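Local structure of Cas13d (uncultured Ruminococcus sp, 6IV9) at residues Ser629-Ala639 and Leu728-Val739; Val647-Val657 and Ile839-Tyr848. The protein binds a CRISPR RNA in a binary complex and probably matures that RNA and cleaves target RNA through its two HEPN domains. The protein carries 2 engineered substitutions. All blocks are in the same frame, centred on the assembly; numbering follows the deposited sequence.

Contact 1. Residues Ser629-Ala639 and Leu728-Val739; sequences SSRFVYLIKYA and LTVMYLLVKNLV. With nucleotides of chain B.
Arg631 and Tyr732 mark the closest backbone approach, their CA atoms 5.7 Å apart. Here helix 630-638 crosses residues 728-739 of the long helix 713-760 at 44°. The segment axes come within 9.0 Å. Ser629 is the N-cap of the shorter helix and accepts from Phe632 N with OG.

Tyr732 meets two side chains of the other helix, Tyr634 at its edge and Arg631 over one face. The edge of Tyr732 against the face of Tyr634 is a T-shaped stack, with planes at 87° and centroids of the two rings 5.2 Å apart. Arg631 CG makes a CH-pi contact with the Tyr732 face. Tyr634 is a knob among Tyr732, Val735, Lys736 and Val739. Leu635 is a second knob, among Leu728, Met731, Tyr732 and Val735. Leu635 CD2 is only 3.5 Å from Val735 CG2, so packing is tight there.

From CG to NE the Arg631 chain is extended, which carries the guanidinium to the RNA. One face lies against the base of A40 of chain B. NH2 makes a weak bond to Thr729 OG1, whose stronger partner is Gly725 O. NH1 forms a salt bridge to an RNA phosphate. Ser630 OG accepts from N6 of A40 of chain B over 2.8 Å. Lys736 bends at its third torsion (75°). Lys736 NZ reaches OP2 of A37 of chain B at 2.7 Å. It also bonds OP1 of U38 of chain B and forms a salt bridge to a further RNA phosphate. Asn737 ND2 adds a bond to OP2 of A37 of chain B.

This is knobs-into-holes helix packing with an aromatic and aliphatic interior and a polar side that binds the RNA backbone and a base.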
loop_
_atom_site.group_PDB
_atom_site.type_symbol
_atom_site.label_atom_id
_atom_site.label_comp_id
_atom_site.label_asym_id
_atom_site.label_seq_id
_atom_site.Cartn_x
_atom_site.Cartn_y
_atom_site.Cartn_z
ATOM N N SER A 629 -7.375 -16.319 -9.348
ATOM C CA SER A 629 -7.871 -15.478 -8.242
ATOM C C SER A 629 -6.709 -14.701 -7.634
ATOM O O SER A 629 -5.780 -15.307 -7.183
ATOM C CB SER A 629 -8.536 -16.289 -7.191
ATOM O OG SER A 629 -8.649 -15.545 -6.008
ATOM N N SER A 630 -6.853 -13.390 -7.525
ATOM C CA SER A 630 -5.802 -12.556 -6.899
ATOM C C SER A 630 -5.651 -12.955 -5.427
ATOM O O SER A 630 -4.600 -12.758 -4.873
ATOM C CB SER A 630 -6.072 -11.102 -7.076
ATOM O OG SER A 630 -7.289 -10.744 -6.494
ATOM N N ARG A 631 -6.733 -13.412 -4.810
ATOM C CA ARG A 631 -6.683 -13.852 -3.398
ATOM C C ARG A 631 -5.827 -15.110 -3.261
ATOM O O ARG A 631 -5.091 -15.202 -2.315
ATOM C CB ARG A 631 -8.107 -13.986 -2.871
ATOM C CG ARG A 631 -8.723 -12.614 -2.699
ATOM C CD ARG A 631 -10.201 -12.514 -2.564
ATOM N NE ARG A 631 -10.550 -11.119 -2.664
ATOM C CZ ARG A 631 -11.781 -10.676 -2.631
ATOM N NH1 ARG A 631 -12.011 -9.382 -2.637
ATOM N NH2 ARG A 631 -12.781 -11.528 -2.606
ATOM N N PHE A 632 -5.990 -16.049 -4.182
ATOM C CA PHE A 632 -5.164 -17.276 -4.197
ATOM C C PHE A 632 -3.702 -16.885 -4.426
ATOM O O PHE A 632 -2.849 -17.353 -3.738
ATOM C CB PHE A 632 -5.622 -18.189 -5.330
ATOM C CG PHE A 632 -4.688 -19.325 -5.637
ATOM C CD1 PHE A 632 -4.598 -20.406 -4.784
ATOM C CD2 PHE A 632 -3.905 -19.324 -6.774
ATOM C CE1 PHE A 632 -3.743 -21.452 -5.061
ATOM C CE2 PHE A 632 -3.051 -20.375 -7.048
ATOM C CZ PHE A 632 -2.977 -21.435 -6.191
ATOM N N VAL A 633 -3.464 -15.975 -5.362
ATOM C CA VAL A 633 -2.069 -15.563 -5.666
ATOM C C VAL A 633 -1.442 -14.935 -4.417
ATOM O O VAL A 633 -0.313 -15.214 -4.131
ATOM C CB VAL A 633 -2.027 -14.621 -6.874
ATOM C CG1 VAL A 633 -0.662 -13.995 -7.038
ATOM C CG2 VAL A 633 -2.454 -15.335 -8.136
ATOM N N TYR A 634 -2.211 -14.124 -3.709
ATOM C CA TYR A 634 -1.708 -13.481 -2.477
ATOM C C TYR A 634 -1.317 -14.563 -1.463
ATOM O O TYR A 634 -0.289 -14.460 -0.875
ATOM C CB TYR A 634 -2.783 -12.558 -1.900
ATOM C CG TYR A 634 -2.313 -11.726 -0.740
ATOM C CD1 TYR A 634 -2.281 -12.243 0.538
ATOM C CD2 TYR A 634 -1.871 -10.433 -0.920
ATOM C CE1 TYR A 634 -1.843 -11.494 1.608
ATOM C CE2 TYR A 634 -1.421 -9.672 0.140
ATOM C CZ TYR A 634 -1.400 -10.205 1.410
ATOM O OH TYR A 634 -0.946 -9.495 2.465
ATOM N N LEU A 635 -2.155 -15.578 -1.302
ATOM C CA LEU A 635 -1.881 -16.656 -0.325
ATOM C C LEU A 635 -0.625 -17.435 -0.714
ATOM O O LEU A 635 0.138 -17.741 0.135
ATOM C CB LEU A 635 -3.104 -17.568 -0.253
ATOM C CG LEU A 635 -4.296 -16.973 0.480
ATOM C CD1 LEU A 635 -5.565 -17.743 0.180
ATOM C CD2 LEU A 635 -4.038 -16.948 1.968
ATOM N N ILE A 636 -0.480 -17.762 -1.981
ATOM C CA ILE A 636 0.718 -18.520 -2.421
ATOM C C ILE A 636 1.971 -17.669 -2.241
ATOM O O ILE A 636 2.965 -18.190 -1.860
ATOM C CB ILE A 636 0.556 -19.008 -3.864
ATOM C CG1 ILE A 636 -0.636 -19.951 -3.987
ATOM C CG2 ILE A 636 1.833 -19.658 -4.334
ATOM C CD1 ILE A 636 -0.578 -21.109 -3.046
ATOM N N LYS A 637 1.875 -16.388 -2.541
ATOM C CA LYS A 637 3.012 -15.450 -2.454
ATOM C C LYS A 637 3.529 -15.348 -1.014
ATOM O O LYS A 637 4.727 -15.407 -0.819
ATOM C CB LYS A 637 2.422 -14.101 -2.857
ATOM C CG LYS A 637 3.368 -12.953 -3.082
ATOM C CD LYS A 637 2.695 -11.836 -3.842
ATOM C CE LYS A 637 1.974 -10.838 -2.964
ATOM N NZ LYS A 637 1.769 -9.539 -3.636
ATOM N N TYR A 638 2.625 -15.203 -0.054
ATOM C CA TYR A 638 3.033 -14.964 1.350
ATOM C C TYR A 638 2.910 -16.200 2.238
ATOM O O TYR A 638 3.397 -16.167 3.341
ATOM C CB TYR A 638 2.209 -13.816 1.935
ATOM C CG TYR A 638 2.577 -12.469 1.379
ATOM C CD1 TYR A 638 3.890 -12.058 1.326
ATOM C CD2 TYR A 638 1.623 -11.613 0.883
ATOM C CE1 TYR A 638 4.246 -10.832 0.797
ATOM C CE2 TYR A 638 1.955 -10.381 0.365
ATOM C CZ TYR A 638 3.271 -9.983 0.330
ATOM O OH TYR A 638 3.600 -8.785 -0.192
ATOM N N ALA A 639 2.257 -17.240 1.763
ATOM C CA ALA A 639 2.057 -18.412 2.631
ATOM C C ALA A 639 2.393 -19.715 1.904
ATOM O O ALA A 639 3.202 -19.699 1.026
ATOM C CB ALA A 639 0.680 -18.400 3.230
ATOM N N LEU A 728 -11.289 -18.950 -0.318
ATOM C CA LEU A 728 -10.087 -18.141 -0.628
ATOM C C LEU A 728 -10.155 -16.787 0.085
ATOM O O LEU A 728 -9.145 -16.338 0.562
ATOM C CB LEU A 728 -9.992 -17.965 -2.142
ATOM C CG LEU A 728 -9.631 -19.228 -2.905
ATOM C CD1 LEU A 728 -9.625 -18.978 -4.396
ATOM C CD2 LEU A 728 -8.301 -19.767 -2.439
ATOM N N THR A 729 -11.324 -16.163 0.091
ATOM C CA THR A 729 -11.482 -14.844 0.742
ATOM C C THR A 729 -11.182 -14.959 2.236
ATOM O O THR A 729 -10.445 -14.153 2.739
ATOM C CB THR A 729 -12.894 -14.288 0.546
ATOM O OG1 THR A 729 -13.125 -14.138 -0.845
ATOM C CG2 THR A 729 -13.097 -12.963 1.237
ATOM N N VAL A 730 -11.714 -15.968 2.896
ATOM C CA VAL A 730 -11.492 -16.057 4.363
ATOM C C VAL A 730 -10.006 -16.255 4.686
ATOM O O VAL A 730 -9.508 -15.608 5.563
ATOM C CB VAL A 730 -12.371 -17.169 4.962
ATOM C CG1 VAL A 730 -11.942 -17.527 6.361
ATOM C CG2 VAL A 730 -13.838 -16.802 4.907
ATOM N N MET A 731 -9.342 -17.174 4.004
ATOM C CA MET A 731 -7.904 -17.414 4.263
ATOM C C MET A 731 -7.086 -16.171 3.874
ATOM O O MET A 731 -6.176 -15.836 4.568
ATOM C CB MET A 731 -7.418 -18.681 3.560
ATOM C CG MET A 731 -8.199 -19.908 3.974
ATOM S SD MET A 731 -8.581 -20.047 5.744
ATOM C CE MET A 731 -6.949 -20.223 6.442
ATOM N N TYR A 732 -7.450 -15.522 2.780
ATOM C CA TYR A 732 -6.734 -14.311 2.320
ATOM C C TYR A 732 -6.846 -13.213 3.382
ATOM O O TYR A 732 -5.861 -12.633 3.728
ATOM C CB TYR A 732 -7.323 -13.845 0.993
ATOM C CG TYR A 732 -7.148 -12.388 0.676
ATOM C CD1 TYR A 732 -5.950 -11.887 0.222
ATOM C CD2 TYR A 732 -8.202 -11.511 0.816
ATOM C CE1 TYR A 732 -5.797 -10.549 -0.063
ATOM C CE2 TYR A 732 -8.066 -10.169 0.540
ATOM C CZ TYR A 732 -6.858 -9.688 0.093
ATOM O OH TYR A 732 -6.726 -8.380 -0.208
ATOM N N LEU A 733 -8.036 -13.026 3.939
ATOM C CA LEU A 733 -8.258 -11.965 4.952
ATOM C C LEU A 733 -7.332 -12.229 6.145
ATOM O O LEU A 733 -6.734 -11.305 6.645
ATOM C CB LEU A 733 -9.720 -12.062 5.381
ATOM C CG LEU A 733 -10.665 -10.931 5.003
ATOM C CD1 LEU A 733 -10.147 -10.009 3.934
ATOM C CD2 LEU A 733 -12.057 -11.434 4.713
ATOM N N LEU A 734 -7.210 -13.480 6.552
ATOM C CA LEU A 734 -6.333 -13.795 7.700
ATOM C C LEU A 734 -4.865 -13.488 7.383
ATOM O O LEU A 734 -4.251 -12.782 8.146
ATOM C CB LEU A 734 -6.497 -15.280 8.017
ATOM C CG LEU A 734 -5.492 -15.842 9.008
ATOM C CD1 LEU A 734 -5.684 -15.228 10.374
ATOM C CD2 LEU A 734 -5.588 -17.347 9.075
ATOM N N VAL A 735 -4.350 -14.001 6.271
ATOM C CA VAL A 735 -2.918 -13.778 5.922
ATOM C C VAL A 735 -2.659 -12.290 5.657
ATOM O O VAL A 735 -1.720 -11.765 6.208
ATOM C CB VAL A 735 -2.491 -14.668 4.741
ATOM C CG1 VAL A 735 -1.073 -14.399 4.297
ATOM C CG2 VAL A 735 -2.685 -16.137 5.049
ATOM N N LYS A 736 -3.532 -11.642 4.899
ATOM C CA LYS A 736 -3.331 -10.214 4.569
ATOM C C LYS A 736 -3.303 -9.394 5.859
ATOM O O LYS A 736 -2.445 -8.575 5.984
ATOM C CB LYS A 736 -4.461 -9.703 3.683
ATOM C CG LYS A 736 -4.405 -8.221 3.373
ATOM C CD LYS A 736 -5.715 -7.661 2.953
ATOM C CE LYS A 736 -6.675 -7.484 4.097
ATOM N NZ LYS A 736 -7.850 -6.688 3.709
ATOM N N ASN A 737 -4.203 -9.670 6.787
ATOM C CA ASN A 737 -4.224 -8.898 8.051
ATOM C C ASN A 737 -2.921 -9.093 8.833
ATOM O O ASN A 737 -2.454 -8.141 9.399
ATOM C CB ASN A 737 -5.501 -9.122 8.847
ATOM C CG ASN A 737 -6.554 -8.139 8.411
ATOM O OD1 ASN A 737 -6.494 -6.985 8.780
ATOM N ND2 ASN A 737 -7.480 -8.584 7.596
ATOM N N LEU A 738 -2.405 -10.310 8.877
ATOM C CA LEU A 738 -1.139 -10.601 9.592
ATOM C C LEU A 738 0.058 -9.938 8.898
ATOM O O LEU A 738 0.925 -9.445 9.574
ATOM C CB LEU A 738 -0.989 -12.111 9.730
ATOM C CG LEU A 738 -2.000 -12.739 10.683
ATOM C CD1 LEU A 738 -1.892 -14.250 10.671
ATOM C CD2 LEU A 738 -1.821 -12.191 12.077
ATOM N N VAL A 739 0.086 -9.956 7.572
ATOM C CA VAL A 739 1.183 -9.280 6.827
ATOM C C VAL A 739 1.117 -7.783 7.151
ATOM O O VAL A 739 2.141 -7.187 7.368
ATOM C CB VAL A 739 1.059 -9.537 5.316
ATOM C CG1 VAL A 739 1.974 -8.638 4.511
ATOM C CG2 VAL A 739 1.288 -10.993 4.973
ATOM P P A B 40 -19.983 -8.062 -5.390
ATOM O OP1 A B 40 -21.304 -7.569 -5.843
ATOM O OP2 A B 40 -19.204 -9.053 -6.192
ATOM O "O5'" A B 40 -19.027 -6.789 -5.201
ATOM C "C5'" A B 40 -18.010 -6.461 -6.184
ATOM C "C4'" A B 40 -16.697 -6.139 -5.517
ATOM O "O4'" A B 40 -15.988 -7.357 -5.204
ATOM C "C3'" A B 40 -15.662 -5.451 -6.395
ATOM O "O3'" A B 40 -15.903 -4.101 -6.718
ATOM C "C2'" A B 40 -14.384 -5.642 -5.592
ATOM O "O2'" A B 40 -14.102 -4.646 -4.624
ATOM C "C1'" A B 40 -14.621 -7.032 -4.992
ATOM N N9 A B 40 -13.774 -8.097 -5.538
ATOM C C8 A B 40 -14.138 -9.313 -6.068
ATOM N N7 A B 40 -13.118 -10.066 -6.411
ATOM C C5 A B 40 -12.009 -9.288 -6.099
ATOM C C6 A B 40 -10.625 -9.523 -6.199
ATOM N N6 A B 40 -10.100 -10.643 -6.697
ATOM N N1 A B 40 -9.787 -8.548 -5.774
ATOM C C2 A B 40 -10.310 -7.424 -5.277
ATOM N N3 A B 40 -11.591 -7.085 -5.131
ATOM C C4 A B 40 -12.398 -8.076 -5.557
ATOM P P U B 38 -10.877 -6.965 0.880
ATOM O OP1 U B 38 -9.678 -7.285 1.585
ATOM O OP2 U B 38 -10.906 -6.766 -0.546
ATOM O "O5'" U B 38 -11.874 -8.148 1.245
ATOM C "C5'" U B 38 -13.083 -8.229 0.590
ATOM C "C4'" U B 38 -13.999 -9.169 1.344
ATOM O "O4'" U B 38 -14.134 -8.689 2.702
ATOM C "C3'" U B 38 -15.405 -9.141 0.781
ATOM O "O3'" U B 38 -15.470 -10.131 -0.249
ATOM C "C2'" U B 38 -16.266 -9.482 1.997
ATOM O "O2'" U B 38 -16.265 -10.863 2.281
ATOM C "C1'" U B 38 -15.484 -8.814 3.118
ATOM N N1 U B 38 -16.000 -7.490 3.477
ATOM C C2 U B 38 -15.852 -7.106 4.800
ATOM O O2 U B 38 -15.327 -7.829 5.641
ATOM N N3 U B 38 -16.317 -5.841 5.091
ATOM C C4 U B 38 -16.886 -4.931 4.200
ATOM O O4 U B 38 -17.250 -3.814 4.604
ATOM C C5 U B 38 -16.947 -5.392 2.836
ATOM C C6 U B 38 -16.514 -6.629 2.533
ATOM P P A B 37 -10.248 -5.826 6.873
ATOM O OP1 A B 37 -10.648 -6.751 7.917
ATOM O OP2 A B 37 -9.060 -6.259 6.047
ATOM O "O5'" A B 37 -11.491 -5.589 5.899
ATOM C "C5'" A B 37 -11.871 -6.681 5.022
ATOM C "C4'" A B 37 -12.386 -6.191 3.687
ATOM O "O4'" A B 37 -13.547 -5.364 3.919
ATOM C "C3'" A B 37 -11.388 -5.358 2.883
ATOM O "O3'" A B 37 -11.548 -5.674 1.500
ATOM C "C2'" A B 37 -11.820 -3.922 3.157
ATOM O "O2'" A B 37 -11.529 -3.003 2.123
ATOM C "C1'" A B 37 -13.334 -4.069 3.351
ATOM N N9 A B 37 -13.848 -3.108 4.307
ATOM C C8 A B 37 -13.737 -3.155 5.676
ATOM N N7 A B 37 -14.328 -2.156 6.283
ATOM C C5 A B 37 -14.811 -1.375 5.245
ATOM C C6 A B 37 -15.517 -0.168 5.224
ATOM N N6 A B 37 -15.846 0.502 6.323
ATOM N N1 A B 37 -15.860 0.343 4.019
ATOM C C2 A B 37 -15.549 -0.342 2.921
ATOM N N3 A B 37 -14.873 -1.483 2.808
ATOM C C4 A B 37 -14.557 -1.968 4.025
HETATM O O HOH W 1 -8.695 -8.574 -2.747
#

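Contact 2. Residues Val647-Val657 and Ile839-Tyr848; sequences VAKNEKVVMFV and IGDIRTVDSY
Phe656 holds CG anti to its backbone N (chi1 168°), and this sends the ring along the loop toward Tyr848. Tyr848 has its ring anti to the carbonyl carbon instead (chi1 -72°), which places it beside Phe656. Phe656 CE2 stands above the centre of the Tyr848 ring, 3.8 Å from Tyr848 CE1. The stack is edge-to-face, with planes at 73°.

The Phe656 side chain also follows the loop backbone. Phe656 CB packs on Val845 CG1 at 3.6 Å, Phe656 CE1 is 3.3 Å from Asp846 O, and CZ lies by Ser847 CA. Val845 puts its other methyl, CG2, against Lys652 CB. Further back, Val653 CG2 and Ile839 CD1 meet tip to tip at 3.7 Å. Val647 CG1 touches the CG2 branch of Ile839 from across.

Lys652 brings its ammonium to two loop carbonyls. Lys652 NZ donates to Arg843 O at 2.8 Å, tilted from the carbonyl plane. The bond from Lys652 NZ to Ile842 O is 3.2 Å and lies in the carbonyl plane, on a lone pair. Asn650 is the N-cap of helix 651-660: OD1 accepts from Val653 N and weakly from Lys652 N. Asn650 ND2 donates to a water 3.2 Å away, which in turn donates to Ile839 O and Ile842 O.

Helix 651-660 and its N-cap Asn650 thus hold the loop between helices 835-838 and 848-861 by apolar packing and by polar side chains. Ile842 O takes bonds from both the ammonium and the water. The positive charge of Lys652 would probably polarise the two carbonyls it binds.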
loop_
_atom_site.group_PDB
_atom_site.type_symbol
_atom_site.label_atom_id
_atom_site.label_comp_id
_atom_site.label_asym_id
_atom_site.label_seq_id
_atom_site.Cartn_x
_atom_site.Cartn_y
_atom_site.Cartn_z
ATOM N N VAL A 647 -4.598 -24.697 8.358
ATOM C CA VAL A 647 -5.073 -23.585 9.227
ATOM C C VAL A 647 -6.584 -23.449 9.081
ATOM O O VAL A 647 -7.219 -23.153 10.051
ATOM C CB VAL A 647 -4.367 -22.254 8.949
ATOM C CG1 VAL A 647 -5.044 -21.130 9.698
ATOM C CG2 VAL A 647 -2.906 -22.335 9.313
ATOM N N ALA A 648 -7.116 -23.764 7.902
ATOM C CA ALA A 648 -8.561 -23.661 7.594
ATOM C C ALA A 648 -9.376 -24.653 8.421
ATOM O O ALA A 648 -10.571 -24.529 8.451
ATOM C CB ALA A 648 -8.830 -23.868 6.134
ATOM N N LYS A 649 -8.719 -25.632 9.021
ATOM C CA LYS A 649 -9.430 -26.660 9.823
ATOM C C LYS A 649 -9.730 -26.119 11.214
ATOM O O LYS A 649 -10.482 -26.740 11.934
ATOM C CB LYS A 649 -8.603 -27.939 9.897
ATOM C CG LYS A 649 -8.575 -28.713 8.597
ATOM C CD LYS A 649 -7.600 -29.825 8.613
ATOM C CE LYS A 649 -7.429 -30.415 7.237
ATOM N NZ LYS A 649 -6.513 -31.575 7.258
ATOM N N ASN A 650 -9.167 -24.971 11.534
ATOM C CA ASN A 650 -9.355 -24.381 12.870
ATOM C C ASN A 650 -10.604 -23.504 12.863
ATOM O O ASN A 650 -10.520 -22.379 12.450
ATOM C CB ASN A 650 -8.122 -23.586 13.249
ATOM C CG ASN A 650 -8.155 -23.199 14.698
ATOM O OD1 ASN A 650 -9.202 -22.825 15.210
ATOM N ND2 ASN A 650 -7.028 -23.325 15.357
ATOM N N GLU A 651 -11.703 -24.025 13.387
ATOM C CA GLU A 651 -12.984 -23.283 13.376
ATOM C C GLU A 651 -12.883 -21.975 14.159
ATOM O O GLU A 651 -13.554 -21.049 13.800
ATOM C CB GLU A 651 -14.137 -24.192 13.782
ATOM C CG GLU A 651 -14.443 -25.199 12.697
ATOM C CD GLU A 651 -15.467 -26.239 13.095
ATOM O OE1 GLU A 651 -16.586 -26.141 12.644
ATOM O OE2 GLU A 651 -15.117 -27.123 13.860
ATOM N N LYS A 652 -12.091 -21.934 15.216
ATOM C CA LYS A 652 -12.002 -20.680 15.998
ATOM C C LYS A 652 -11.402 -19.562 15.150
ATOM O O LYS A 652 -11.887 -18.458 15.224
ATOM C CB LYS A 652 -11.159 -20.897 17.248
ATOM C CG LYS A 652 -11.902 -21.587 18.373
ATOM C CD LYS A 652 -11.163 -21.526 19.668
ATOM C CE LYS A 652 -9.896 -22.332 19.639
ATOM N NZ LYS A 652 -9.394 -22.568 21.010
ATOM N N VAL A 653 -10.333 -19.867 14.435
ATOM C CA VAL A 653 -9.695 -18.855 13.548
ATOM C C VAL A 653 -10.663 -18.463 12.431
ATOM O O VAL A 653 -10.870 -17.307 12.226
ATOM C CB VAL A 653 -8.412 -19.435 12.939
ATOM C CG1 VAL A 653 -7.836 -18.504 11.903
ATOM C CG2 VAL A 653 -7.386 -19.771 13.997
ATOM N N VAL A 654 -11.254 -19.440 11.757
ATOM C CA VAL A 654 -12.203 -19.147 10.649
ATOM C C VAL A 654 -13.409 -18.379 11.190
ATOM O O VAL A 654 -13.815 -17.445 10.579
ATOM C CB VAL A 654 -12.606 -20.434 9.922
ATOM C CG1 VAL A 654 -13.752 -20.198 8.969
ATOM C CG2 VAL A 654 -11.416 -21.037 9.216
ATOM N N MET A 655 -13.918 -18.766 12.349
ATOM C CA MET A 655 -15.069 -18.053 12.954
ATOM C C MET A 655 -14.653 -16.617 13.284
ATOM O O MET A 655 -15.474 -15.742 13.167
ATOM C CB MET A 655 -15.591 -18.762 14.207
ATOM C CG MET A 655 -16.500 -19.937 13.914
ATOM S SD MET A 655 -18.015 -19.496 13.071
ATOM C CE MET A 655 -18.919 -18.704 14.394
ATOM N N PHE A 656 -13.408 -16.414 13.702
ATOM C CA PHE A 656 -12.963 -15.034 14.002
ATOM C C PHE A 656 -13.039 -14.180 12.732
ATOM O O PHE A 656 -13.557 -13.105 12.773
ATOM C CB PHE A 656 -11.536 -15.023 14.539
ATOM C CG PHE A 656 -10.967 -13.636 14.578
ATOM C CD1 PHE A 656 -11.525 -12.674 15.391
ATOM C CD2 PHE A 656 -9.908 -13.283 13.772
ATOM C CE1 PHE A 656 -11.039 -11.384 15.397
ATOM C CE2 PHE A 656 -9.414 -11.994 13.787
ATOM C CZ PHE A 656 -9.990 -11.051 14.586
ATOM N N VAL A 657 -12.537 -14.697 11.620
ATOM C CA VAL A 657 -12.577 -13.948 10.331
ATOM C C VAL A 657 -14.024 -13.734 9.877
ATOM O O VAL A 657 -14.358 -12.648 9.504
ATOM C CB VAL A 657 -11.748 -14.654 9.245
ATOM C CG1 VAL A 657 -11.860 -13.949 7.915
ATOM C CG2 VAL A 657 -10.302 -14.769 9.655
ATOM N N ILE A 839 -0.853 -21.201 15.548
ATOM C CA ILE A 839 -2.196 -20.560 15.626
ATOM C C ILE A 839 -3.194 -21.484 16.321
ATOM O O ILE A 839 -4.064 -20.975 16.971
ATOM C CB ILE A 839 -2.701 -20.058 14.269
ATOM C CG1 ILE A 839 -3.818 -19.033 14.439
ATOM C CG2 ILE A 839 -3.119 -21.203 13.372
ATOM C CD1 ILE A 839 -4.088 -18.245 13.199
ATOM N N GLY A 840 -3.017 -22.791 16.176
ATOM C CA GLY A 840 -3.900 -23.808 16.765
ATOM C C GLY A 840 -3.884 -23.802 18.279
ATOM O O GLY A 840 -4.846 -24.291 18.852
ATOM N N ASP A 841 -2.824 -23.269 18.892
ATOM C CA ASP A 841 -2.670 -23.253 20.369
ATOM C C ASP A 841 -3.367 -22.060 21.027
ATOM O O ASP A 841 -3.367 -22.022 22.225
ATOM C CB ASP A 841 -1.197 -23.300 20.766
ATOM C CG ASP A 841 -0.543 -24.619 20.421
ATOM O OD1 ASP A 841 -1.274 -25.567 20.172
ATOM O OD2 ASP A 841 0.679 -24.678 20.382
ATOM N N ILE A 842 -3.915 -21.122 20.268
ATOM C CA ILE A 842 -4.560 -19.923 20.868
ATOM C C ILE A 842 -5.930 -20.313 21.423
ATOM O O ILE A 842 -6.739 -20.822 20.668
ATOM C CB ILE A 842 -4.680 -18.783 19.837
ATOM C CG1 ILE A 842 -3.332 -18.367 19.263
ATOM C CG2 ILE A 842 -5.403 -17.585 20.411
ATOM C CD1 ILE A 842 -3.455 -17.303 18.217
ATOM N N ARG A 843 -6.146 -20.072 22.710
ATOM C CA ARG A 843 -7.433 -20.411 23.356
ATOM C C ARG A 843 -8.560 -19.550 22.788
ATOM O O ARG A 843 -9.576 -20.100 22.410
ATOM C CB ARG A 843 -7.311 -20.196 24.867
ATOM C CG ARG A 843 -8.608 -20.382 25.639
ATOM C CD ARG A 843 -8.455 -20.200 27.139
ATOM N NE ARG A 843 -9.709 -20.073 27.877
ATOM C CZ ARG A 843 -10.209 -18.931 28.356
ATOM N NH1 ARG A 843 -9.433 -17.875 28.532
ATOM N NH2 ARG A 843 -11.486 -18.849 28.673
ATOM N N THR A 844 -8.367 -18.237 22.735
ATOM C CA THR A 844 -9.414 -17.340 22.195
ATOM C C THR A 844 -8.839 -16.456 21.079
ATOM O O THR A 844 -7.885 -15.740 21.321
ATOM C CB THR A 844 -10.081 -16.549 23.320
ATOM O OG1 THR A 844 -9.161 -15.566 23.765
ATOM C CG2 THR A 844 -10.406 -17.414 24.511
ATOM N N VAL A 845 -9.451 -16.520 19.908
ATOM C CA VAL A 845 -8.981 -15.717 18.748
ATOM C C VAL A 845 -9.852 -14.468 18.708
ATOM O O VAL A 845 -10.984 -14.578 18.300
ATOM C CB VAL A 845 -9.104 -16.567 17.476
ATOM C CG1 VAL A 845 -8.543 -15.870 16.261
ATOM C CG2 VAL A 845 -8.465 -17.925 17.660
ATOM N N ASP A 846 -9.348 -13.334 19.186
ATOM C CA ASP A 846 -10.224 -12.134 19.188
ATOM C C ASP A 846 -9.662 -10.926 18.434
ATOM O O ASP A 846 -10.403 -9.981 18.316
ATOM C CB ASP A 846 -10.682 -11.767 20.590
ATOM C CG ASP A 846 -9.540 -11.735 21.571
ATOM O OD1 ASP A 846 -8.410 -11.679 21.127
ATOM O OD2 ASP A 846 -9.814 -11.806 22.765
ATOM N N SER A 847 -8.407 -10.964 18.010
ATOM C CA SER A 847 -7.873 -9.848 17.198
ATOM C C SER A 847 -6.650 -10.285 16.394
ATOM O O SER A 847 -5.958 -11.176 16.811
ATOM C CB SER A 847 -7.551 -8.673 18.048
ATOM O OG SER A 847 -6.381 -8.896 18.790
ATOM N N TYR A 848 -6.377 -9.573 15.307
ATOM C CA TYR A 848 -5.163 -9.855 14.510
ATOM C C TYR A 848 -3.943 -9.552 15.379
ATOM O O TYR A 848 -2.970 -10.250 15.330
ATOM C CB TYR A 848 -5.212 -9.093 13.192
ATOM C CG TYR A 848 -6.223 -9.662 12.240
ATOM C CD1 TYR A 848 -6.114 -10.959 11.791
ATOM C CD2 TYR A 848 -7.298 -8.917 11.815
ATOM C CE1 TYR A 848 -7.037 -11.501 10.925
ATOM C CE2 TYR A 848 -8.227 -9.439 10.939
ATOM C CZ TYR A 848 -8.094 -10.734 10.487
ATOM O OH TYR A 848 -9.008 -11.241 9.631
HETATM O O HOH W 2 -6.804 -21.389 17.906
#

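In the fold
Contact 1 and contact 2 lie about 15 Å apart, centre to centre, on the same side of the chain's centre. Helix 713-760 joins them. One side of it takes helix 630-638, and other residues of it reach contact 2. Leu734 CD2 is 3.8 Å from Val653 CG1, and Val730 O is 3.7 Å from Val657 CG1. Asn737 CG packs 3.3 Å from Tyr848 CE2, so the residue that binds a phosphate of the guide RNA also touches the aromatic pair of contact 2. Contact 1 binds RNA directly. Contact 2 has its nearest atom about 5 Å from the nucleic acid.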